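Local coordinates for protein lantibiotic dehydratase (Microbispora corallina, PDB 5EHK) that probably dehydrates serine and threonine residues of the NAI-107 precursor peptide in a tRNA-dependent reaction, as an actinobacterial lantibiotic dehydratase, at residues N637-A641 and F642-P646; S234-V237 and A238-G242. All blocks are in the same frame, centred on the assembly; numbering follows the deposited sequence.

Contact 1. Residues N637-A641 and F642-P646; sequences NMVSA and FAQAP
Ser640 O takes two backbone donors from the single helical turn 641-644: Gln644 N at 2.8 Å, and Ala643 N through a weak bond of 3.2 Å. The one N-H of Ala643 is bifurcated, shared between this oxygen and the hydroxyl of the same serine; the bond from Ala643 N to Ser640 OG is also 3.2 Å long but straighter, with an angle of 159°. This is an N-cap. With a first torsion of 173°, OG lies beside the serine's carbonyl carbon and points on to the first helical N-H groups, where it also touches CB of Phe642 and of Ala643. One residue on from Gln644, Ala645 N closes the turn on Ala641 O (3.1 Å), and CB of Ala645 lies 4.1 Å from CB of Ala641. Gln644 and Val639 cross at about a right angle: Val639 CG1 meets Gln644 CB at 3.7 Å, while the glutamine chain, bent at its second torsion (-63°), carries its amide away, and OE1 receives the backbone N of Ser576. Ahead of the cap, Asn637 OD1 accepts from Val639 N (2.6 Å), an Asx turn in the loop just before the capping serine. Ala645 then leaves helical geometry, and Pro646 is the N-cap residue of the next helix, so the short turn is a link between strand 629-634 and helix 647-656. Val639, Ala645 and Pro646 lie against Phe572 of strand 566-572, Val639 and Gln644 also against Ala579 of helix 577-580, and Ala641 against Arg650 and Phe653 of helix 647-656.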
loop_
_atom_site.group_PDB
_atom_site.type_symbol
_atom_site.label_atom_id
_atom_site.label_comp_id
_atom_site.label_asym_id
_atom_site.label_seq_id
_atom_site.Cartn_x
_atom_site.Cartn_y
_atom_site.Cartn_z
ATOM N N ASN A 637 33.677 -3.341 2.557
ATOM C CA ASN A 637 33.624 -4.763 2.288
ATOM C C ASN A 637 32.296 -5.128 1.614
ATOM O O ASN A 637 31.488 -4.262 1.299
ATOM C CB ASN A 637 33.783 -5.541 3.579
ATOM C CG ASN A 637 32.660 -5.272 4.567
ATOM O OD1 ASN A 637 31.465 -5.475 4.261
ATOM N ND2 ASN A 637 33.026 -4.792 5.752
ATOM N N MET A 638 32.061 -6.418 1.429
ATOM C CA MET A 638 30.851 -6.856 0.784
ATOM C C MET A 638 29.915 -7.585 1.750
ATOM O O MET A 638 29.032 -8.337 1.334
ATOM C CB MET A 638 31.184 -7.722 -0.424
ATOM C CG MET A 638 31.821 -6.953 -1.541
ATOM S SD MET A 638 30.699 -5.730 -2.270
ATOM C CE MET A 638 29.441 -6.776 -2.974
ATOM N N VAL A 639 30.079 -7.350 3.044
ATOM C CA VAL A 639 29.066 -7.835 3.971
ATOM C C VAL A 639 27.784 -7.019 3.836
ATOM O O VAL A 639 27.811 -5.792 3.758
ATOM C CB VAL A 639 29.589 -7.857 5.399
ATOM C CG1 VAL A 639 28.533 -8.407 6.349
ATOM C CG2 VAL A 639 30.860 -8.674 5.430
ATOM N N SER A 640 26.665 -7.715 3.785
ATOM C CA SER A 640 25.371 -7.092 3.556
ATOM C C SER A 640 24.868 -6.328 4.773
ATOM O O SER A 640 24.449 -6.949 5.755
ATOM C CB SER A 640 24.346 -8.174 3.245
ATOM O OG SER A 640 23.045 -7.616 3.180
ATOM N N ALA A 641 24.860 -4.997 4.711
ATOM C CA ALA A 641 24.352 -4.218 5.844
ATOM C C ALA A 641 22.884 -4.574 6.173
ATOM O O ALA A 641 22.496 -4.654 7.344
ATOM C CB ALA A 641 24.513 -2.725 5.594
ATOM N N PHE A 642 22.096 -4.813 5.126
ATOM C CA PHE A 642 20.687 -5.159 5.246
ATOM C C PHE A 642 20.490 -6.385 6.134
ATOM O O PHE A 642 19.695 -6.380 7.076
ATOM C CB PHE A 642 20.119 -5.378 3.842
ATOM C CG PHE A 642 18.720 -5.915 3.803
ATOM C CD1 PHE A 642 17.626 -5.075 4.027
ATOM C CD2 PHE A 642 18.490 -7.261 3.501
ATOM C CE1 PHE A 642 16.319 -5.567 3.965
ATOM C CE2 PHE A 642 17.182 -7.767 3.434
ATOM C CZ PHE A 642 16.098 -6.914 3.667
ATOM N N ALA A 643 21.248 -7.426 5.853
ATOM C CA ALA A 643 21.047 -8.688 6.533
ATOM C C ALA A 643 21.903 -8.871 7.762
ATOM O O ALA A 643 21.581 -9.672 8.605
ATOM C CB ALA A 643 21.270 -9.850 5.563
ATOM N N GLN A 644 23.015 -8.161 7.853
ATOM C CA GLN A 644 24.023 -8.523 8.830
ATOM C C GLN A 644 24.414 -7.416 9.773
ATOM O O GLN A 644 25.259 -7.651 10.636
ATOM C CB GLN A 644 25.304 -8.980 8.150
ATOM C CG GLN A 644 25.128 -10.073 7.163
ATOM C CD GLN A 644 24.624 -11.344 7.802
ATOM O OE1 GLN A 644 24.908 -11.634 8.980
ATOM N NE2 GLN A 644 23.863 -12.119 7.026
ATOM N N ALA A 645 23.916 -6.193 9.565
ATOM C CA ALA A 645 24.437 -5.061 10.359
ATOM C C ALA A 645 23.525 -4.516 11.436
ATOM O O ALA A 645 22.329 -4.314 11.205
ATOM C CB ALA A 645 24.894 -3.926 9.460
ATOM N N PRO A 646 24.105 -4.228 12.609
ATOM C CA PRO A 646 23.371 -3.464 13.623
ATOM C C PRO A 646 22.844 -2.171 13.009
ATOM O O PRO A 646 23.538 -1.587 12.153
ATOM C CB PRO A 646 24.441 -3.187 14.713
ATOM C CG PRO A 646 25.757 -3.485 14.083
ATOM C CD PRO A 646 25.480 -4.550 13.037
#

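Contact 2. Residues S234-V237 and A238-G242; sequences SPVV and AEILG
Val237 and Leu241, one helical turn apart, meet through methyl groups, Val237 CG1 lying 4.3 Å from Leu241 CD1. Leu241 CG also lies against the valine's carbonyl oxygen, 3.4 Å from Val237 O. Its CG branch stands opposite the leucine's own carbonyl carbon (first torsion -68°), which brings it back along the helix toward the valine. Val236 and Ile240 form a looser pair on an adjoining line of the same helix: their tips, Val236 CG1 and Ile240 CD1, are 4.5 Å apart, and Ile240 CG1 rests 3.2 Å from Val236 O. Both pairs follow the i to i+4 spacing of an alpha-helix, and the backbone bonds beneath them set that spacing. Leu241 N reaches Val237 O at 3.1 Å, and Ile240 N reaches Val236 O at 3.0 Å. Glu239 N bonds to Pro235 O, and CB of Glu239 touches that same oxygen. The glutamate chain, bent at its second torsion (79°), then leads its carboxylate away from the first turn. At the start of the helix Ser234 is the N-cap. Its O accepts from Ala238 N at 2.9 Å, while OG receives Val237 N in a weak capping bond of 3.4 Å. Pro235 occupies the first helical position, where its lack of an N-H costs no helical bond. Beyond this helix, Val236 and Ile240 both press on Val257 of helix 250-260. On helix 267-278, Val236 meets Leu271, Val237 meets Met275, and Ile240 meets Leu272 and Met275; Leu241 turns to Leu202 in a loop, and Pro235 and Glu239 touch Phe261.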
loop_
_atom_site.group_PDB
_atom_site.type_symbol
_atom_site.label_atom_id
_atom_site.label_comp_id
_atom_site.label_asym_id
_atom_site.label_seq_id
_atom_site.Cartn_x
_atom_site.Cartn_y
_atom_site.Cartn_z
ATOM N N SER A 234 22.984 1.488 37.847
ATOM C CA SER A 234 23.356 1.994 39.158
ATOM C C SER A 234 24.433 3.057 39.002
ATOM O O SER A 234 24.940 3.249 37.905
ATOM C CB SER A 234 23.880 0.830 40.009
ATOM O OG SER A 234 24.967 0.178 39.365
ATOM N N PRO A 235 24.770 3.770 40.090
ATOM C CA PRO A 235 25.835 4.772 39.992
ATOM C C PRO A 235 27.193 4.189 39.636
ATOM O O PRO A 235 27.990 4.869 38.997
ATOM C CB PRO A 235 25.878 5.386 41.392
ATOM C CG PRO A 235 24.572 5.130 41.976
ATOM C CD PRO A 235 24.017 3.888 41.353
ATOM N N VAL A 236 27.476 2.969 40.083
ATOM C CA VAL A 236 28.771 2.336 39.790
ATOM C C VAL A 236 28.844 1.967 38.310
ATOM O O VAL A 236 29.848 2.217 37.636
ATOM C CB VAL A 236 28.996 1.065 40.600
ATOM C CG1 VAL A 236 30.493 0.739 40.610
ATOM C CG2 VAL A 236 28.484 1.253 42.006
ATOM N N VAL A 237 27.773 1.320 37.849
ATOM C CA VAL A 237 27.561 0.988 36.447
ATOM C C VAL A 237 27.679 2.214 35.530
ATOM O O VAL A 237 28.357 2.147 34.500
ATOM C CB VAL A 237 26.186 0.275 36.249
ATOM C CG1 VAL A 237 25.722 0.329 34.798
ATOM C CG2 VAL A 237 26.233 -1.163 36.767
ATOM N N ALA A 238 27.058 3.333 35.910
ATOM C CA ALA A 238 27.097 4.539 35.075
ATOM C C ALA A 238 28.486 5.180 35.012
ATOM O O ALA A 238 28.908 5.655 33.941
ATOM C CB ALA A 238 26.079 5.547 35.540
ATOM N N GLU A 239 29.195 5.163 36.144
ATOM C CA GLU A 239 30.561 5.690 36.231
ATOM C C GLU A 239 31.524 4.885 35.366
ATOM O O GLU A 239 32.445 5.437 34.745
ATOM C CB GLU A 239 31.049 5.676 37.681
ATOM C CG GLU A 239 32.395 6.355 37.890
ATOM C CD GLU A 239 32.290 7.864 37.928
ATOM O OE1 GLU A 239 31.163 8.371 38.093
ATOM O OE2 GLU A 239 33.325 8.547 37.767
ATOM N N ILE A 240 31.311 3.573 35.342
ATOM C CA ILE A 240 32.150 2.680 34.569
ATOM C C ILE A 240 31.986 3.034 33.103
ATOM O O ILE A 240 32.966 3.317 32.396
ATOM C CB ILE A 240 31.767 1.210 34.822
ATOM C CG1 ILE A 240 32.269 0.767 36.205
ATOM C CG2 ILE A 240 32.339 0.322 33.737
ATOM C CD1 ILE A 240 31.882 -0.629 36.603
ATOM N N LEU A 241 30.730 3.057 32.664
ATOM C CA LEU A 241 30.416 3.337 31.269
ATOM C C LEU A 241 30.939 4.701 30.800
ATOM O O LEU A 241 31.426 4.823 29.689
ATOM C CB LEU A 241 28.917 3.214 31.018
ATOM C CG LEU A 241 28.378 1.789 31.138
ATOM C CD1 LEU A 241 26.867 1.735 30.848
ATOM C CD2 LEU A 241 29.149 0.827 30.257
ATOM N N GLY A 242 30.865 5.718 31.646
ATOM C CA GLY A 242 31.332 7.037 31.254
ATOM C C GLY A 242 32.841 7.123 31.141
ATOM O O GLY A 242 33.372 7.775 30.251
#

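Both contacts are local and contain a serine N-cap, and both belong to the N-terminal part of the dehydratase, but they hold different elements. The centre of contact 1 lies about 11 Å, that of contact 2 about 33 Å, from the centre of the chain; the first is partly buried, the second a surface contact. Their centres are 32 Å apart and their nearest atoms about 17 Å apart, so they do not touch. Contact 1 is a single short turn joining strand 629-634 to helix 647-656, its cap oxygen and hydroxyl sharing one N-H. Contact 2 is an aliphatic i to i+4 ladder in helix 235-243, packed on two neighbouring helices. Its capping hydroxyl bond is also the weaker.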